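Local atomic coordinates of mitomycin biosynthesis 6-O-methyltransferase (Streptomyces lavendulae, PDB entry 3GWZ), a protein that catalyses transfer of the S-methyl group of S-adenosyl-L-methionine to the quinone hydroxyl of 6-demethylmitomycins A and B, giving the methoxy group of mitomycins A and B. Residues Ile55-Ala58 and Val59-Val63; Thr81-Glu85 and Gln86-Arg90; Glu243-Gly247 and Arg248-Asp252. All coordinates share one frame; numbering follows the deposited sequence.

From the N terminus, the chain first meets contact 1 (55-63), where the long helix 32-61 ends. Contact 2 (81-90) follows in series and turns the chain from helix 74-81 into helix 85-97; contact 3 (243-252) comes much later, at the end of helix 235-247 before strand 254-258. Each is a short local turn, and none nests within or crosses another. Contacts 1 and 2 lie in the dimerisation domain, touch through Leu61, Thr81 and Ala83, and both meet the second subunit. Contact 3 belongs to the methyltransferase domain, with its centre about 33 Å from that of contact 1 and about 43 Å from that of contact 2, and faces the third subunit.

Contact 1 of 3, residues Ile55-Ala58 and Val59-Val63; sequences IHVA and VELGV
Ala58 O is gripped by two backbone amides: Val63 N lies 3.0 Å from Ala58 O in a well-formed bond, and Gly62 N makes a weaker, more bent one. With Gly62, at a positive phi of 87°, as the C' residue and a weak bond from Gly62 N to Val59 O, this is the Schellman motif that ends helix 32-61. Just before this the helix is still regular, with Glu60 N donating to His56 O over 2.8 Å.

Val57 and Leu61 run alongside each other on one flank of the helix. CG1 of Val57, set anti to its backbone N (chi1 173°), rests 3.9 Å from Leu61 CD1. Val59 lays CG2 against the carbonyl three residues back, 3.1 Å from His56 O. Glu60 CB lies 3.3 Å from His56 O, and the extended chain beyond it carries OE2 to a hydrogen bond with Thr147 OG1 of the second subunit; His56 NE2 bonds to Gln134.

The helix end packs against helix 85-97, where Leu91, Leu92 and Leu95 meet Val57, Val63 and Ala58, and also touches helix 126-135, where Val59 meets Arg132.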
loop_
_atom_site.group_PDB
_atom_site.type_symbol
_atom_site.label_atom_id
_atom_site.label_comp_id
_atom_site.label_asym_id
_atom_site.label_seq_id
_atom_site.Cartn_x
_atom_site.Cartn_y
_atom_site.Cartn_z
ATOM N N ILE A 55 12.518 16.094 4.624
ATOM C CA ILE A 55 12.136 14.742 4.217
ATOM C C ILE A 55 11.669 13.938 5.433
ATOM O O ILE A 55 10.678 13.206 5.366
ATOM C CB ILE A 55 13.282 14.021 3.475
ATOM C CG1 ILE A 55 13.438 14.612 2.061
ATOM C CG2 ILE A 55 13.022 12.511 3.423
ATOM C CD1 ILE A 55 14.450 13.903 1.190
ATOM N N HIS A 56 12.364 14.084 6.560
ATOM C CA HIS A 56 11.966 13.356 7.761
ATOM C C HIS A 56 10.532 13.696 8.141
ATOM O O HIS A 56 9.734 12.812 8.455
ATOM C CB HIS A 56 12.919 13.652 8.925
ATOM C CG HIS A 56 14.333 13.236 8.654
ATOM N ND1 HIS A 56 15.420 13.850 9.239
ATOM C CD2 HIS A 56 14.838 12.289 7.826
ATOM C CE1 HIS A 56 16.532 13.289 8.799
ATOM N NE2 HIS A 56 16.206 12.342 7.933
ATOM N N VAL A 57 10.206 14.981 8.101
ATOM C CA VAL A 57 8.872 15.423 8.478
ATOM C C VAL A 57 7.838 14.935 7.472
ATOM O O VAL A 57 6.745 14.528 7.863
ATOM C CB VAL A 57 8.785 16.952 8.644
ATOM C CG1 VAL A 57 7.340 17.378 8.876
ATOM C CG2 VAL A 57 9.656 17.391 9.810
ATOM N N ALA A 58 8.182 14.959 6.185
ATOM C CA ALA A 58 7.261 14.434 5.167
ATOM C C ALA A 58 6.933 12.947 5.383
ATOM O O ALA A 58 5.787 12.519 5.198
ATOM C CB ALA A 58 7.810 14.671 3.752
ATOM N N VAL A 59 7.925 12.150 5.766
ATOM C CA VAL A 59 7.639 10.739 6.016
ATOM C C VAL A 59 6.949 10.537 7.357
ATOM O O VAL A 59 6.082 9.679 7.481
ATOM C CB VAL A 59 8.876 9.819 5.886
ATOM C CG1 VAL A 59 9.446 9.894 4.462
ATOM C CG2 VAL A 59 9.920 10.172 6.925
ATOM N N GLU A 60 7.322 11.326 8.358
ATOM C CA GLU A 60 6.674 11.212 9.658
ATOM C C GLU A 60 5.171 11.513 9.556
ATOM O O GLU A 60 4.342 10.835 10.170
ATOM C CB GLU A 60 7.337 12.127 10.691
ATOM C CG GLU A 60 6.706 12.006 12.070
ATOM C CD GLU A 60 7.342 12.918 13.104
ATOM O OE1 GLU A 60 6.857 12.922 14.254
ATOM O OE2 GLU A 60 8.319 13.628 12.774
ATOM N N LEU A 61 4.828 12.526 8.766
ATOM C CA LEU A 61 3.431 12.906 8.570
ATOM C C LEU A 61 2.673 11.969 7.632
ATOM O O LEU A 61 1.441 11.921 7.660
ATOM C CB LEU A 61 3.346 14.338 8.033
ATOM C CG LEU A 61 3.733 15.412 9.050
ATOM C CD1 LEU A 61 3.543 16.810 8.480
ATOM C CD2 LEU A 61 2.937 15.231 10.331
ATOM N N GLY A 62 3.403 11.248 6.789
ATOM C CA GLY A 62 2.790 10.319 5.854
ATOM C C GLY A 62 2.366 10.949 4.534
ATOM O O GLY A 62 1.423 10.484 3.891
ATOM N N VAL A 63 3.060 12.002 4.108
ATOM C CA VAL A 63 2.693 12.682 2.861
ATOM C C VAL A 63 2.745 11.793 1.609
ATOM O O VAL A 63 1.757 11.728 0.876
ATOM C CB VAL A 63 3.468 14.014 2.650
ATOM C CG1 VAL A 63 3.096 14.656 1.311
ATOM C CG2 VAL A 63 3.165 14.970 3.784
#

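Contact 2 of 3, residues Thr81-Glu85 and Gln86-Arg90; sequences TGAHE and QTLRR
His84 O accepts from Leu88 N and Glu85 O from Arg89 N, the opening i to i+4 bonds of helix 85-97, while Gly82, at positive phi, carries the chain out of helix 74-81. This is the turn between two helices of the dimerisation domain, with His84 as N-cap of the second. Its imidazole is swung back over the first turn by an anti chi1 of -180°, which brings ND1 within 2.9 Å of Thr87 OG1. The same nitrogen takes a weak capping bond from Thr87 N, so one ring atom meets both the amide and the hydroxyl of Thr87. The His84 side chain runs roughly perpendicular to that of Thr87, and CE1 of the ring also lies 3.8 Å from Gln86 CB.

Leu88 CD2 lies 4.1 Å from Ala83 CB and 4.0 Å from OG1 of Thr81, the last residue of helix 74-81; that OG1 is hydrogen-bonded to Leu77 O. Leu88 also packs on Val150 of the second subunit, and Arg90 forms a salt bridge with Asp322 of that subunit.

Glu85 and Arg89 run alongside each other, their carboxylate and guanidinium planes 66° apart. Thr75 OG1 also bonds to Glu85 OE2, and Asp108 is a second salt-bridge partner of Arg89 NH2. Between the two residues, Arg89 NH2 donates to the anti lone pair of Glu85 OE2 over 2.9 Å, the oxygen lying in the guanidinium plane.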
loop_
_atom_site.group_PDB
_atom_site.type_symbol
_atom_site.label_atom_id
_atom_site.label_comp_id
_atom_site.label_asym_id
_atom_site.label_seq_id
_atom_site.Cartn_x
_atom_site.Cartn_y
_atom_site.Cartn_z
ATOM N N THR A 81 -3.183 15.005 7.435
ATOM C CA THR A 81 -1.999 14.703 8.248
ATOM C C THR A 81 -2.032 15.351 9.629
ATOM O O THR A 81 -1.216 15.021 10.490
ATOM C CB THR A 81 -0.687 15.125 7.541
ATOM O OG1 THR A 81 -0.684 16.542 7.344
ATOM C CG2 THR A 81 -0.549 14.434 6.196
ATOM N N GLY A 82 -2.969 16.269 9.839
ATOM C CA GLY A 82 -3.000 17.048 11.063
ATOM C C GLY A 82 -1.941 18.143 11.080
ATOM O O GLY A 82 -1.444 18.530 12.139
ATOM N N ALA A 83 -1.589 18.651 9.907
ATOM C CA ALA A 83 -0.580 19.702 9.819
ATOM C C ALA A 83 -1.226 21.066 9.668
ATOM O O ALA A 83 -2.374 21.178 9.248
ATOM C CB ALA A 83 0.377 19.435 8.661
ATOM N N HIS A 84 -0.479 22.099 10.035
ATOM C CA HIS A 84 -0.892 23.479 9.848
ATOM C C HIS A 84 -0.777 23.825 8.360
ATOM O O HIS A 84 0.301 23.714 7.762
ATOM C CB HIS A 84 0.007 24.372 10.695
ATOM C CG HIS A 84 -0.309 25.830 10.606
ATOM N ND1 HIS A 84 0.394 26.692 9.795
ATOM C CD2 HIS A 84 -1.230 26.585 11.250
ATOM C CE1 HIS A 84 -0.087 27.914 9.932
ATOM N NE2 HIS A 84 -1.072 27.879 10.811
ATOM N N GLU A 85 -1.894 24.237 7.765
ATOM C CA GLU A 85 -1.999 24.361 6.312
ATOM C C GLU A 85 -0.899 25.221 5.664
ATOM O O GLU A 85 -0.184 24.761 4.770
ATOM C CB GLU A 85 -3.386 24.900 5.921
ATOM C CG GLU A 85 -3.602 24.905 4.413
ATOM C CD GLU A 85 -4.937 25.504 4.000
ATOM O OE1 GLU A 85 -5.841 25.635 4.857
ATOM O OE2 GLU A 85 -5.073 25.844 2.810
ATOM N N GLN A 86 -0.794 26.475 6.088
ATOM C CA GLN A 86 0.219 27.382 5.541
ATOM C C GLN A 86 1.636 26.796 5.673
ATOM O O GLN A 86 2.463 26.940 4.774
ATOM C CB GLN A 86 0.132 28.765 6.217
ATOM C CG GLN A 86 1.248 29.744 5.816
ATOM C CD GLN A 86 1.319 30.998 6.698
ATOM O OE1 GLN A 86 0.497 31.200 7.599
ATOM N NE2 GLN A 86 2.315 31.841 6.439
ATOM N N THR A 87 1.920 26.130 6.788
ATOM C CA THR A 87 3.282 25.601 7.002
ATOM C C THR A 87 3.578 24.361 6.152
ATOM O O THR A 87 4.681 24.209 5.623
ATOM C CB THR A 87 3.572 25.318 8.496
ATOM O OG1 THR A 87 3.218 26.464 9.276
ATOM C CG2 THR A 87 5.054 25.028 8.710
ATOM N N LEU A 88 2.593 23.478 6.005
ATOM C CA LEU A 88 2.762 22.319 5.140
ATOM C C LEU A 88 2.983 22.779 3.697
ATOM O O LEU A 88 3.792 22.206 2.976
ATOM C CB LEU A 88 1.547 21.391 5.218
ATOM C CG LEU A 88 1.729 20.074 4.461
ATOM C CD1 LEU A 88 2.972 19.344 4.977
ATOM C CD2 LEU A 88 0.495 19.194 4.574
ATOM N N ARG A 89 2.266 23.822 3.290
ATOM C CA ARG A 89 2.461 24.417 1.968
ATOM C C ARG A 89 3.895 24.937 1.772
ATOM O O ARG A 89 4.509 24.692 0.742
ATOM C CB ARG A 89 1.440 25.538 1.706
ATOM C CG ARG A 89 1.538 26.150 0.305
ATOM C CD ARG A 89 0.409 27.139 0.018
ATOM N NE ARG A 89 -0.880 26.454 0.018
ATOM C CZ ARG A 89 -1.802 26.619 0.957
ATOM N NH1 ARG A 89 -1.591 27.475 1.947
ATOM N NH2 ARG A 89 -2.944 25.952 0.890
ATOM N N ARG A 90 4.420 25.654 2.761
ATOM C CA ARG A 90 5.812 26.093 2.719
ATOM C C ARG A 90 6.737 24.879 2.588
ATOM O O ARG A 90 7.653 24.869 1.758
ATOM C CB ARG A 90 6.171 26.901 3.975
ATOM C CG ARG A 90 5.459 28.266 4.070
ATOM C CD ARG A 90 5.446 28.799 5.500
ATOM N NE ARG A 90 6.756 29.307 5.918
ATOM C CZ ARG A 90 6.975 29.972 7.046
ATOM N NH1 ARG A 90 5.970 30.211 7.881
ATOM N NH2 ARG A 90 8.197 30.406 7.342
#

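Contact 3 of 3, residues Glu243-Gly247 and Arg248-Asp252; sequences ELLTG and RGLAD. With CA (calcium ion), chain E.
Arg248 extends alongside Leu244, one helical turn before it, where a Schellman motif closes helix 235-247. Its CB sits 3.5 Å from Leu244 O, and CG passes the same carbonyl. CD then reaches Leu244 CD2 at 4.1 Å. The chain bends at chi3 (65°), leaving NH1 also beside that methyl, while NH2 continues to a salt bridge with Asp222 on helix 215-223.

The turn itself is made at Gly249, the C' residue at positive phi. Leu250 N donates to Leu245 O at 2.9 Å, and Gly249 N reaches Thr246 O from well above the carbonyl plane. Arg248 N makes weak bonds to both Leu244 O and Leu245 O. The Schellman turn brings Leu250 CD1 to 4.2 Å from Leu245 CD2, the two leucines crossing as they pack on Ala218. Ala251 CB falls 3.6 Å from Thr246 OG1, a hydroxyl bonded back to Arg242 O. A water joins the same two residues, donating to Thr246 O and accepting from Ala251 N.

This end of the helix, in the class I methyltransferase fold, leads into strand 254-258 and meets the third subunit, whose Asp107 shares the calcium ion with Asp252. Water 2 donates to Gly249 O and Asp252 OD1 and lies 2.6 Å from the calcium ion, which Asp252 OD2 binds at 2.9 Å.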
loop_
_atom_site.group_PDB
_atom_site.type_symbol
_atom_site.label_atom_id
_atom_site.label_comp_id
_atom_site.label_asym_id
_atom_site.label_seq_id
_atom_site.Cartn_x
_atom_site.Cartn_y
_atom_site.Cartn_z
ATOM N N GLU A 243 9.216 -14.851 14.212
ATOM C CA GLU A 243 8.067 -14.550 13.369
ATOM C C GLU A 243 8.407 -14.589 11.865
ATOM O O GLU A 243 7.676 -15.189 11.071
ATOM C CB GLU A 243 7.428 -13.210 13.744
ATOM C CG GLU A 243 6.227 -12.853 12.848
ATOM C CD GLU A 243 5.596 -11.506 13.185
ATOM O OE1 GLU A 243 5.838 -10.990 14.296
ATOM O OE2 GLU A 243 4.853 -10.965 12.335
ATOM N N LEU A 244 9.511 -13.954 11.477
ATOM C CA LEU A 244 9.929 -13.933 10.071
ATOM C C LEU A 244 10.224 -15.337 9.553
ATOM O O LEU A 244 9.721 -15.747 8.493
ATOM C CB LEU A 244 11.142 -13.011 9.871
ATOM C CG LEU A 244 11.773 -12.900 8.474
ATOM C CD1 LEU A 244 12.520 -11.573 8.293
ATOM C CD2 LEU A 244 12.705 -14.076 8.170
ATOM N N LEU A 245 11.015 -16.087 10.316
ATOM C CA LEU A 245 11.397 -17.431 9.906
ATOM C C LEU A 245 10.207 -18.392 9.889
ATOM O O LEU A 245 10.095 -19.230 9.001
ATOM C CB LEU A 245 12.517 -17.965 10.809
ATOM C CG LEU A 245 13.887 -17.307 10.579
ATOM C CD1 LEU A 245 14.821 -17.493 11.783
ATOM C CD2 LEU A 245 14.546 -17.833 9.302
ATOM N N THR A 246 9.318 -18.273 10.867
ATOM C CA THR A 246 8.164 -19.165 10.930
ATOM C C THR A 246 7.208 -18.927 9.758
ATOM O O THR A 246 6.754 -19.877 9.113
ATOM C CB THR A 246 7.424 -19.004 12.256
ATOM O OG1 THR A 246 8.319 -19.329 13.329
ATOM C CG2 THR A 246 6.203 -19.919 12.308
ATOM N N GLY A 247 6.915 -17.657 9.482
ATOM C CA GLY A 247 6.004 -17.300 8.404
ATOM C C GLY A 247 6.558 -17.589 7.023
ATOM O O GLY A 247 5.815 -17.606 6.034
ATOM N N ARG A 248 7.869 -17.805 6.942
ATOM C CA ARG A 248 8.481 -18.220 5.687
ATOM C C ARG A 248 8.665 -19.744 5.627
ATOM O O ARG A 248 9.331 -20.267 4.740
ATOM C CB ARG A 248 9.787 -17.459 5.428
ATOM C CG ARG A 248 9.528 -16.057 4.837
ATOM C CD ARG A 248 10.770 -15.195 4.774
ATOM N NE ARG A 248 11.777 -15.731 3.856
ATOM C CZ ARG A 248 12.913 -15.110 3.560
ATOM N NH1 ARG A 248 13.173 -13.928 4.104
ATOM N NH2 ARG A 248 13.786 -15.663 2.720
ATOM N N GLY A 249 8.052 -20.447 6.572
ATOM C CA GLY A 249 8.049 -21.903 6.562
ATOM C C GLY A 249 9.373 -22.530 6.960
ATOM O O GLY A 249 9.708 -23.633 6.514
ATOM N N LEU A 250 10.136 -21.839 7.802
ATOM C CA LEU A 250 11.479 -22.315 8.129
ATOM C C LEU A 250 11.681 -22.647 9.611
ATOM O O LEU A 250 12.800 -22.940 10.035
ATOM C CB LEU A 250 12.530 -21.302 7.666
ATOM C CG LEU A 250 12.762 -21.209 6.157
ATOM C CD1 LEU A 250 13.559 -19.952 5.822
ATOM C CD2 LEU A 250 13.486 -22.453 5.660
ATOM N N ALA A 251 10.598 -22.621 10.385
ATOM C CA ALA A 251 10.680 -22.872 11.824
ATOM C C ALA A 251 11.230 -24.255 12.166
ATOM O O ALA A 251 11.879 -24.423 13.195
ATOM C CB ALA A 251 9.327 -22.663 12.491
ATOM N N ASP A 252 10.975 -25.251 11.328
ATOM C CA ASP A 252 11.510 -26.582 11.625
ATOM C C ASP A 252 12.961 -26.755 11.163
ATOM O O ASP A 252 13.552 -27.821 11.341
ATOM C CB ASP A 252 10.612 -27.692 11.060
ATOM C CG ASP A 252 10.512 -27.656 9.549
ATOM O OD1 ASP A 252 11.063 -26.719 8.928
ATOM O OD2 ASP A 252 9.867 -28.566 8.980
HETATM CA CA CA E . 10.609 -27.979 6.291
HETATM O O HOH W 1 7.619 -22.370 9.804
HETATM O O HOH W 2 11.697 -25.629 6.219
HETATM O O HOH W 3 12.516 -29.623 6.831
#